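Side-chain contacts in fibrillarin-like rRNA/tRNA 2'-O-methyltransferase (Aeropyrum pernix, PDB 4DF3), which probably methylates the 2'-hydroxyl of ribose in rRNA and tRNA at sites chosen by a guide RNA, using S-adenosyl-L-methionine as methyl donor: residues Val7-His10 with Val16-Val19; Tyr40-Phe45 with Glu51-Asn56; Thr90-Met95 with Gly103-Val108. The protein carries 2 engineered substitutions. All blocks are in the same frame, centred on the assembly; numbering follows the deposited sequence.

In the fold
Contacts 1 and 2 are hairpins at the two ends of the N-terminal antiparallel sheet, with strand 26-31 between them, and their centres lie 13 Å apart. They meet directly on one side of that sheet, where Tyr-52 CE1 comes to 3.5 Å from Tyr-17 CG. Contact 3 belongs to the S-adenosylmethionine-binding part of the fold. Contact 2 reaches it through two probable hydrogen bonds to helix 90-99, Tyr-40 OH to His-94 NE2 at 2.6 Å and Arg-53 NH2 to Ser-93 OG at 2.7 Å. Contact 1 stays about 7 Å from contact 3 at the nearest atoms. Thr-91 of contact 3 grips the S-adenosylmethionine carboxylate, whereas the Trp-55 side chain of contact 2 remains about 8 Å from the bound ligand.

Contact 1 (Val7-His10 with Val16-Val19); sequences VSRH and VYVV. Engineered in segment 7-10: Ser-8 (natural residue Arg), Arg-9 (natural residue Glu).
The engineered Ser-8 and Val-18 form a hydrogen-bonded antiparallel pair, each using both its amide N-H and its carbonyl. Ser-8 N donates to Val-18 O at 2.9 Å, and Val-18 N returns a bond to Ser-8 O at 2.8 Å. Both carbonyls also receive a CA-H contact, Val-18 O from Val-7 and Ser-8 O from Tyr-17. At the end of the ladder His-10 N reaches Val-16 O at 2.9 Å with a nearly straight N-H...O angle of 175°. The imidazole looks elsewhere for its polar partners: ND1 accepts the backbone N-H groups of Arg-12 and Trp-13, and the ring stacks on Trp-13. These bonds and the stack probably fix the His-10 ring, which offers CD2 at its edge to Val-18 CG2, 3.8 Å away.

The flanking pairs, Val-7 with Val-19 and Arg-9 with Tyr-17, are non-hydrogen-bonded and share the other side of the sheet. Val-7 straddles two neighbours: CG1, anti to the backbone N (chi1 176°), meets Tyr-17 CB at 3.8 Å, while CG2 lies alongside Val-19 CG2. The engineered Arg-9 runs extended across the Tyr-17 ring, with CB 3.6 Å from CE1 and CG over the rim of one face. Its guanidinium is turned only 14° from the ring plane, and Tyr-17 OH sits above one guanidinium face, toward the rim, without a hydrogen bond between them. Behind this pair the Tyr-17 ring meets Tyr-52 edge-to-face. On the side away from strand 4-9, strand 16-21 pairs with strand 26-31, through backbone bonds between Val-19 and Arg-27. Together strands 4-9 and 16-21 make a beta hairpin, the first in the N-terminal antiparallel sheet of this fibrillarin.

Contact 2 (Tyr40-Phe45 with Glu51-Asn56); sequences YGERIF and EYREWN
Phe-45 overlaps the stem of Glu-54, its ring carbons CE2 and CZ both 3.6 Å from Glu-54 CB, with the ring nearly perpendicular to the carboxylate. Beyond the ring Glu-54 stays extended, CG anti to the backbone N (chi1 -177°), which carries its carboxylate to Arg-43. The arginine grips it side-on, one nitrogen to each oxygen. Arg-43 NH2 meets Glu-54 OE2 at 2.7 Å, almost straight and on the syn side, while Arg-43 NE reaches Glu-54 OE1 at 3.2 Å from above the carboxylate plane. Glu-54 OE2 also makes a long, weak ion pair with Arg-27. A leucine in place of Arg-43 would probably leave the Glu-54 carboxylate without its two-nitrogen grip and free to turn.

A second salt bridge lies on the other side of the hairpin. Glu-42 OE2 takes Arg-53 NE at 3.0 Å and, more weakly, NH2, lying in the guanidinium plane although the two flat groups stand 84° apart. OE2 also accepts Val-39 N. Arg-53 NH2 also bonds Ser-93 OG and NH1 forms a salt bridge with Asp-97, both on helix 90-99. Backbone bonds Phe-45 N to Tyr-52 O at 2.9 Å, Tyr-52 N to Phe-45 O and Glu-54 N to Arg-43 O hold the two segments together.

Strand 44-47 is one of the two outermost strands of the five-stranded sheet, with Ile-44 also backbone-bonded to Val-2. Strand 50-54 lies between it and strand 26-31, Phe-45 reaches Val-19 and Leu-21 of strand 16-21, and Tyr-40, Arg-53 and Trp-55 pack on helix 90-99.

Contact 3 (Thr90-Met95 with Gly103-Val108); sequences TTASHM and GRIYGV. With SAM (S-adenosylmethionine), chain C.
The Tyr-83 side chain touches both Ile-105 and Met-95, which meet each other across the contact. On the strand, the Arg-104 guanidinium holds Tyr-106 OH at its edge, in plane, with Arg-104 NH1 3.3 Å from Tyr-106 OH, which also bonds Glu-146. On the helix, the His-94 ring stacks with Trp-55, and ND1 bonds Thr-30 OG1. The contact itself is made by one methyl: Ile-105 CD1, carried outward by an extended chain (chi2 166°), fits against Met-95 CB at 3.6 Å and Ala-92 O at 3.3 Å. Met-95 then runs on, extended, to Tyr-83 and Tyr-152. The touch joins helix 90-99 to strand 104-109 within the beta-alpha-beta unit that starts from strand 80-84, part of the Rossmann-like methyltransferase fold. Near the start of helix 90-99, Thr-91 meets the ligand. Thr-91 OG1 donates to O of S-adenosylmethionine at 2.6 Å, and Thr-91 N makes a weak bond to OXT at 3.4 Å, so O is firmly bonded and OXT weakly. Ser-60 OG, in turn, is hydrogen-bonded to Thr-91 OG1, a second-shell partner for the hydroxyl.

Contact 1 (Val7-His10 with Val16-Val19)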
loop_
_atom_site.group_PDB
_atom_site.type_symbol
_atom_site.label_atom_id
_atom_site.label_comp_id
_atom_site.label_asym_id
_atom_site.label_seq_id
_atom_site.Cartn_x
_atom_site.Cartn_y
_atom_site.Cartn_z
ATOM N N VAL A 7 6.941 -18.266 12.957
ATOM C CA VAL A 7 6.679 -16.882 12.518
ATOM C C VAL A 7 7.998 -16.195 12.868
ATOM O O VAL A 7 8.491 -16.330 13.988
ATOM C CB VAL A 7 5.469 -16.224 13.264
ATOM C CG1 VAL A 7 5.294 -14.748 12.835
ATOM C CG2 VAL A 7 4.126 -17.014 13.013
ATOM N N SER A 8 8.591 -15.456 11.946
ATOM C CA SER A 8 9.776 -14.677 12.290
ATOM C C SER A 8 9.777 -13.401 11.480
ATOM O O SER A 8 9.424 -13.428 10.314
ATOM C CB SER A 8 11.089 -15.468 12.109
ATOM O OG SER A 8 11.382 -15.736 10.760
ATOM N N ARG A 9 10.150 -12.303 12.092
ATOM C CA ARG A 9 10.209 -11.046 11.331
ATOM C C ARG A 9 11.205 -11.116 10.190
ATOM O O ARG A 9 12.292 -11.658 10.293
ATOM C CB ARG A 9 10.486 -9.892 12.268
ATOM C CG ARG A 9 10.313 -8.493 11.720
ATOM C CD ARG A 9 10.727 -7.535 12.824
ATOM N NE ARG A 9 10.003 -6.275 12.667
ATOM C CZ ARG A 9 9.924 -5.413 13.709
ATOM N NH1 ARG A 9 10.606 -5.705 14.834
ATOM N NH2 ARG A 9 9.269 -4.256 13.682
ATOM N N HIS A 10 10.802 -10.558 9.053
ATOM C CA HIS A 10 11.622 -10.542 7.858
ATOM C C HIS A 10 12.853 -9.716 8.141
ATOM O O HIS A 10 12.793 -8.791 8.937
ATOM C CB HIS A 10 10.762 -9.905 6.725
ATOM C CG HIS A 10 11.384 -10.007 5.359
ATOM N ND1 HIS A 10 12.259 -9.063 4.887
ATOM C CD2 HIS A 10 11.204 -10.893 4.354
ATOM C CE1 HIS A 10 12.627 -9.370 3.661
ATOM N NE2 HIS A 10 12.001 -10.481 3.313
ATOM N N VAL A 16 6.915 -6.867 8.958
ATOM C CA VAL A 16 6.413 -7.935 8.109
ATOM C C VAL A 16 7.074 -9.219 8.603
ATOM O O VAL A 16 8.282 -9.213 8.891
ATOM C CB VAL A 16 6.707 -7.714 6.607
ATOM C CG1 VAL A 16 6.036 -8.889 5.766
ATOM C CG2 VAL A 16 6.140 -6.267 6.147
ATOM N N TYR A 17 6.304 -10.302 8.621
ATOM C CA TYR A 17 6.655 -11.582 9.265
ATOM C C TYR A 17 6.502 -12.710 8.295
ATOM O O TYR A 17 5.543 -12.742 7.511
ATOM C CB TYR A 17 5.729 -11.840 10.490
ATOM C CG TYR A 17 5.946 -10.783 11.573
ATOM C CD1 TYR A 17 6.848 -11.039 12.639
ATOM C CD2 TYR A 17 5.288 -9.547 11.516
ATOM C CE1 TYR A 17 7.114 -10.084 13.619
ATOM C CE2 TYR A 17 5.539 -8.564 12.516
ATOM C CZ TYR A 17 6.471 -8.875 13.546
ATOM O OH TYR A 17 6.724 -7.969 14.505
ATOM N N VAL A 18 7.532 -13.535 8.243
ATOM C CA VAL A 18 7.553 -14.682 7.392
ATOM C C VAL A 18 6.945 -15.822 8.188
ATOM O O VAL A 18 7.355 -16.094 9.395
ATOM C CB VAL A 18 8.998 -15.023 6.915
ATOM C CG1 VAL A 18 9.014 -16.403 6.235
ATOM C CG2 VAL A 18 9.512 -13.909 5.926
ATOM N N VAL A 19 5.929 -16.430 7.588
ATOM C CA VAL A 19 5.094 -17.433 8.273
ATOM C C VAL A 19 5.269 -18.760 7.520
ATOM O O VAL A 19 5.027 -18.820 6.329
ATOM C CB VAL A 19 3.580 -17.009 8.328
ATOM C CG1 VAL A 19 2.670 -18.142 8.917
ATOM C CG2 VAL A 19 3.397 -15.705 9.092
#

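Contact 2 (Tyr40-Phe45 with Glu51-Asn56)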
loop_
_atom_site.group_PDB
_atom_site.type_symbol
_atom_site.label_atom_id
_atom_site.label_comp_id
_atom_site.label_asym_id
_atom_site.label_seq_id
_atom_site.Cartn_x
_atom_site.Cartn_y
_atom_site.Cartn_z
ATOM N N TYR A 40 -10.648 -8.407 5.719
ATOM C CA TYR A 40 -11.146 -8.904 4.426
ATOM C C TYR A 40 -11.180 -10.437 4.326
ATOM O O TYR A 40 -10.808 -11.028 3.289
ATOM C CB TYR A 40 -10.326 -8.289 3.289
ATOM C CG TYR A 40 -8.837 -8.508 3.376
ATOM C CD1 TYR A 40 -8.221 -9.466 2.571
ATOM C CD2 TYR A 40 -8.025 -7.711 4.199
ATOM C CE1 TYR A 40 -6.830 -9.665 2.613
ATOM C CE2 TYR A 40 -6.653 -7.905 4.260
ATOM C CZ TYR A 40 -6.051 -8.876 3.475
ATOM O OH TYR A 40 -4.652 -9.105 3.473
ATOM N N GLY A 41 -11.632 -11.072 5.404
ATOM C CA GLY A 41 -11.575 -12.520 5.522
ATOM C C GLY A 41 -10.151 -13.050 5.437
ATOM O O GLY A 41 -9.935 -14.195 4.963
ATOM N N GLU A 42 -9.158 -12.257 5.889
ATOM C CA GLU A 42 -7.786 -12.735 5.802
ATOM C C GLU A 42 -7.679 -13.818 6.897
ATOM O O GLU A 42 -8.488 -13.907 7.814
ATOM C CB GLU A 42 -6.704 -11.625 5.966
ATOM C CG GLU A 42 -6.702 -10.900 7.318
ATOM C CD GLU A 42 -7.815 -9.861 7.532
ATOM O OE1 GLU A 42 -8.769 -9.775 6.745
ATOM O OE2 GLU A 42 -7.777 -9.133 8.519
ATOM N N ARG A 43 -6.689 -14.650 6.772
ATOM C CA ARG A 43 -6.517 -15.647 7.786
ATOM C C ARG A 43 -5.673 -15.019 8.877
ATOM O O ARG A 43 -4.916 -14.080 8.595
ATOM C CB ARG A 43 -5.872 -16.860 7.165
ATOM C CG ARG A 43 -6.776 -17.427 6.114
ATOM C CD ARG A 43 -6.286 -18.679 5.574
ATOM N NE ARG A 43 -4.912 -18.567 5.096
ATOM C CZ ARG A 43 -4.169 -19.618 4.777
ATOM N NH1 ARG A 43 -4.640 -20.857 4.926
ATOM N NH2 ARG A 43 -2.944 -19.437 4.332
ATOM N N ILE A 44 -5.824 -15.548 10.101
ATOM C CA ILE A 44 -5.187 -15.033 11.321
ATOM C C ILE A 44 -4.405 -16.191 11.942
ATOM O O ILE A 44 -4.855 -17.342 11.912
ATOM C CB ILE A 44 -6.205 -14.410 12.299
ATOM C CG1 ILE A 44 -6.596 -12.984 11.860
ATOM C CG2 ILE A 44 -5.587 -14.153 13.654
ATOM C CD1 ILE A 44 -7.306 -12.911 10.652
ATOM N N PHE A 45 -3.219 -15.861 12.445
ATOM C CA PHE A 45 -2.299 -16.806 13.036
ATOM C C PHE A 45 -1.974 -16.302 14.445
ATOM O O PHE A 45 -1.912 -15.110 14.650
ATOM C CB PHE A 45 -0.935 -16.794 12.262
ATOM C CG PHE A 45 -1.049 -16.830 10.761
ATOM C CD1 PHE A 45 -1.609 -17.927 10.125
ATOM C CD2 PHE A 45 -0.499 -15.806 9.968
ATOM C CE1 PHE A 45 -1.636 -18.035 8.715
ATOM C CE2 PHE A 45 -0.559 -15.853 8.544
ATOM C CZ PHE A 45 -1.129 -16.937 7.903
ATOM N N GLU A 51 -0.897 -12.121 17.743
ATOM C CA GLU A 51 -1.762 -12.393 16.625
ATOM C C GLU A 51 -1.235 -11.667 15.405
ATOM O O GLU A 51 -0.900 -10.454 15.471
ATOM C CB GLU A 51 -3.150 -11.824 16.878
ATOM C CG GLU A 51 -4.163 -12.322 15.931
ATOM C CD GLU A 51 -5.569 -11.980 16.340
ATOM O OE1 GLU A 51 -6.165 -12.651 17.221
ATOM O OE2 GLU A 51 -6.087 -11.040 15.722
ATOM N N TYR A 52 -1.222 -12.415 14.304
ATOM C CA TYR A 52 -0.729 -11.915 12.992
ATOM C C TYR A 52 -1.846 -12.077 11.989
ATOM O O TYR A 52 -2.652 -13.016 12.066
ATOM C CB TYR A 52 0.516 -12.729 12.523
ATOM C CG TYR A 52 1.682 -12.554 13.479
ATOM C CD1 TYR A 52 2.612 -11.588 13.278
ATOM C CD2 TYR A 52 1.819 -13.401 14.620
ATOM C CE1 TYR A 52 3.703 -11.388 14.197
ATOM C CE2 TYR A 52 2.909 -13.226 15.531
ATOM C CZ TYR A 52 3.826 -12.256 15.299
ATOM O OH TYR A 52 4.855 -12.095 16.168
ATOM N N ARG A 53 -1.842 -11.209 10.984
ATOM C CA ARG A 53 -2.856 -11.206 9.973
ATOM C C ARG A 53 -2.112 -11.560 8.666
ATOM O O ARG A 53 -1.214 -10.826 8.265
ATOM C CB ARG A 53 -3.451 -9.798 9.798
ATOM C CG ARG A 53 -4.239 -9.190 10.994
ATOM C CD ARG A 53 -4.623 -7.721 10.682
ATOM N NE ARG A 53 -5.380 -7.632 9.507
ATOM C CZ ARG A 53 -5.156 -6.810 8.490
ATOM N NH1 ARG A 53 -4.188 -5.881 8.503
ATOM N NH2 ARG A 53 -6.002 -6.862 7.510
ATOM N N GLU A 54 -2.515 -12.640 8.003
ATOM C CA GLU A 54 -1.940 -12.936 6.703
ATOM C C GLU A 54 -2.101 -11.736 5.723
ATOM O O GLU A 54 -3.159 -11.163 5.628
ATOM C CB GLU A 54 -2.562 -14.204 6.103
ATOM C CG GLU A 54 -1.957 -14.583 4.795
ATOM C CD GLU A 54 -2.668 -15.843 4.215
ATOM O OE1 GLU A 54 -3.851 -15.791 3.929
ATOM O OE2 GLU A 54 -2.060 -16.914 4.155
ATOM N N TRP A 55 -1.016 -11.384 5.041
ATOM C CA TRP A 55 -1.024 -10.350 4.078
ATOM C C TRP A 55 -1.008 -11.035 2.690
ATOM O O TRP A 55 0.052 -11.340 2.140
ATOM C CB TRP A 55 0.173 -9.437 4.262
ATOM C CG TRP A 55 0.087 -8.114 3.486
ATOM C CD1 TRP A 55 -0.941 -7.683 2.719
ATOM C CD2 TRP A 55 1.047 -7.061 3.515
ATOM N NE1 TRP A 55 -0.658 -6.410 2.215
ATOM C CE2 TRP A 55 0.561 -6.022 2.685
ATOM C CE3 TRP A 55 2.284 -6.899 4.178
ATOM C CZ2 TRP A 55 1.242 -4.838 2.483
ATOM C CZ3 TRP A 55 3.005 -5.708 3.959
ATOM C CH2 TRP A 55 2.482 -4.693 3.092
ATOM N N ASN A 56 -2.192 -11.199 2.118
ATOM C CA ASN A 56 -2.307 -12.075 0.926
ATOM C C ASN A 56 -1.962 -11.250 -0.320
ATOM O O ASN A 56 -2.663 -10.297 -0.626
ATOM C CB ASN A 56 -3.787 -12.472 0.823
ATOM C CG ASN A 56 -4.069 -13.414 -0.354
ATOM O OD1 ASN A 56 -3.166 -13.762 -1.151
ATOM N ND2 ASN A 56 -5.323 -13.882 -0.434
#

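Contact 3 (Thr90-Met95 with Gly103-Val108)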
loop_
_atom_site.group_PDB
_atom_site.type_symbol
_atom_site.label_atom_id
_atom_site.label_comp_id
_atom_site.label_asym_id
_atom_site.label_seq_id
_atom_site.Cartn_x
_atom_site.Cartn_y
_atom_site.Cartn_z
ATOM N N THR A 90 -8.247 -2.838 2.458
ATOM C CA THR A 90 -7.402 -4.052 2.387
ATOM C C THR A 90 -5.889 -3.819 2.588
ATOM O O THR A 90 -5.281 -4.331 3.555
ATOM C CB THR A 90 -7.656 -4.774 1.075
ATOM O OG1 THR A 90 -8.992 -5.323 1.111
ATOM C CG2 THR A 90 -6.682 -5.931 0.954
ATOM N N THR A 91 -5.266 -3.038 1.699
ATOM C CA THR A 91 -3.829 -2.796 1.798
ATOM C C THR A 91 -3.591 -1.803 2.948
ATOM O O THR A 91 -2.578 -1.905 3.679
ATOM C CB THR A 91 -3.282 -2.259 0.459
ATOM O OG1 THR A 91 -3.507 -3.265 -0.576
ATOM C CG2 THR A 91 -1.813 -1.902 0.610
ATOM N N ALA A 92 -4.486 -0.812 3.088
ATOM C CA ALA A 92 -4.273 0.164 4.184
ATOM C C ALA A 92 -4.289 -0.520 5.546
ATOM O O ALA A 92 -3.628 -0.056 6.471
ATOM C CB ALA A 92 -5.305 1.289 4.124
ATOM N N SER A 93 -5.024 -1.619 5.703
ATOM C CA SER A 93 -5.069 -2.214 7.046
ATOM C C SER A 93 -3.682 -2.752 7.418
ATOM O O SER A 93 -3.261 -2.711 8.583
ATOM C CB SER A 93 -6.118 -3.370 7.147
ATOM O OG SER A 93 -5.792 -4.473 6.286
ATOM N N HIS A 94 -2.996 -3.334 6.442
ATOM C CA HIS A 94 -1.630 -3.754 6.703
ATOM C C HIS A 94 -0.665 -2.590 6.896
ATOM O O HIS A 94 0.269 -2.709 7.762
ATOM C CB HIS A 94 -1.133 -4.737 5.597
ATOM C CG HIS A 94 -1.924 -6.020 5.576
ATOM N ND1 HIS A 94 -1.698 -7.074 6.445
ATOM C CD2 HIS A 94 -2.960 -6.385 4.791
ATOM C CE1 HIS A 94 -2.595 -8.023 6.208
ATOM N NE2 HIS A 94 -3.354 -7.636 5.192
ATOM N N MET A 95 -0.848 -1.501 6.168
ATOM C CA MET A 95 -0.013 -0.299 6.442
ATOM C C MET A 95 -0.272 0.133 7.897
ATOM O O MET A 95 0.673 0.434 8.642
ATOM C CB MET A 95 -0.342 0.846 5.513
ATOM C CG MET A 95 0.097 0.572 4.143
ATOM S SD MET A 95 -0.545 1.930 3.148
ATOM C CE MET A 95 0.193 1.741 1.531
ATOM N N GLY A 103 1.516 6.334 13.787
ATOM C CA GLY A 103 1.394 6.661 12.378
ATOM C C GLY A 103 -0.028 7.053 12.008
ATOM O O GLY A 103 -0.941 6.970 12.815
ATOM N N ARG A 104 -0.195 7.476 10.770
ATOM C CA ARG A 104 -1.514 7.765 10.251
ATOM C C ARG A 104 -1.556 7.378 8.781
ATOM O O ARG A 104 -0.614 7.628 8.005
ATOM C CB ARG A 104 -1.837 9.242 10.334
ATOM C CG ARG A 104 -1.930 9.785 11.701
ATOM C CD ARG A 104 -2.704 11.094 11.679
ATOM N NE ARG A 104 -3.004 11.426 13.060
ATOM C CZ ARG A 104 -3.389 12.621 13.493
ATOM N NH1 ARG A 104 -3.560 13.626 12.639
ATOM N NH2 ARG A 104 -3.642 12.782 14.788
ATOM N N ILE A 105 -2.678 6.831 8.366
ATOM C CA ILE A 105 -2.965 6.780 6.919
ATOM C C ILE A 105 -4.133 7.688 6.604
ATOM O O ILE A 105 -5.270 7.491 7.149
ATOM C CB ILE A 105 -3.435 5.415 6.532
ATOM C CG1 ILE A 105 -2.348 4.429 6.758
ATOM C CG2 ILE A 105 -3.812 5.372 5.019
ATOM C CD1 ILE A 105 -2.809 3.142 6.726
ATOM N N TYR A 106 -3.889 8.667 5.743
ATOM C CA TYR A 106 -4.956 9.527 5.303
ATOM C C TYR A 106 -5.476 8.885 4.043
ATOM O O TYR A 106 -4.746 8.813 3.009
ATOM C CB TYR A 106 -4.435 10.925 5.007
ATOM C CG TYR A 106 -3.939 11.643 6.228
ATOM C CD1 TYR A 106 -4.840 12.419 7.027
ATOM C CD2 TYR A 106 -2.568 11.675 6.512
ATOM C CE1 TYR A 106 -4.351 13.149 8.137
ATOM C CE2 TYR A 106 -2.097 12.369 7.624
ATOM C CZ TYR A 106 -3.010 13.102 8.420
ATOM O OH TYR A 106 -2.556 13.837 9.523
ATOM N N GLY A 107 -6.696 8.356 4.131
ATOM C CA GLY A 107 -7.195 7.520 3.034
ATOM C C GLY A 107 -8.216 8.231 2.204
ATOM O O GLY A 107 -9.343 8.389 2.627
ATOM N N VAL A 108 -7.827 8.608 0.994
ATOM C CA VAL A 108 -8.721 9.307 0.054
ATOM C C VAL A 108 -9.464 8.318 -0.826
ATOM O O VAL A 108 -8.872 7.488 -1.486
ATOM C CB VAL A 108 -7.906 10.311 -0.809
ATOM C CG1 VAL A 108 -8.818 11.059 -1.878
ATOM C CG2 VAL A 108 -7.109 11.258 0.059
HETATM N N SAM C . -5.729 0.373 -2.917
HETATM C CA SAM C . -6.832 -0.604 -2.684
HETATM C C SAM C . -6.200 -1.844 -2.045
HETATM O O SAM C . -5.031 -2.183 -2.325
HETATM O OXT SAM C . -6.852 -2.509 -1.246
HETATM C CB SAM C . -7.558 -1.026 -4.008
HETATM C CG SAM C . -7.945 0.271 -4.697
HETATM S SD SAM C . -9.254 0.152 -5.949
HETATM C CE SAM C . -8.115 -0.508 -7.193
HETATM C "C5'" SAM C . -9.354 1.885 -6.529
HETATM C "C4'" SAM C . -10.257 2.770 -5.666
HETATM O "O4'" SAM C . -10.055 4.162 -5.902
HETATM C "C3'" SAM C . -11.759 2.580 -5.827
HETATM O "O3'" SAM C . -12.235 2.247 -4.519
HETATM C "C2'" SAM C . -12.309 3.878 -6.441
HETATM O "O2'" SAM C . -13.585 4.212 -5.941
HETATM C "C1'" SAM C . -11.283 4.907 -5.987
HETATM N N9 SAM C . -11.041 6.010 -6.938
HETATM C C8 SAM C . -11.005 6.016 -8.337
HETATM N N7 SAM C . -10.738 7.313 -8.759
HETATM C C5 SAM C . -10.618 8.102 -7.681
HETATM C C6 SAM C . -10.332 9.450 -7.544
HETATM N N6 SAM C . -10.135 10.324 -8.607
HETATM N N1 SAM C . -10.261 9.840 -6.214
HETATM C C2 SAM C . -10.444 9.097 -5.062
HETATM N N3 SAM C . -10.721 7.752 -5.232
HETATM C C4 SAM C . -10.825 7.310 -6.514
#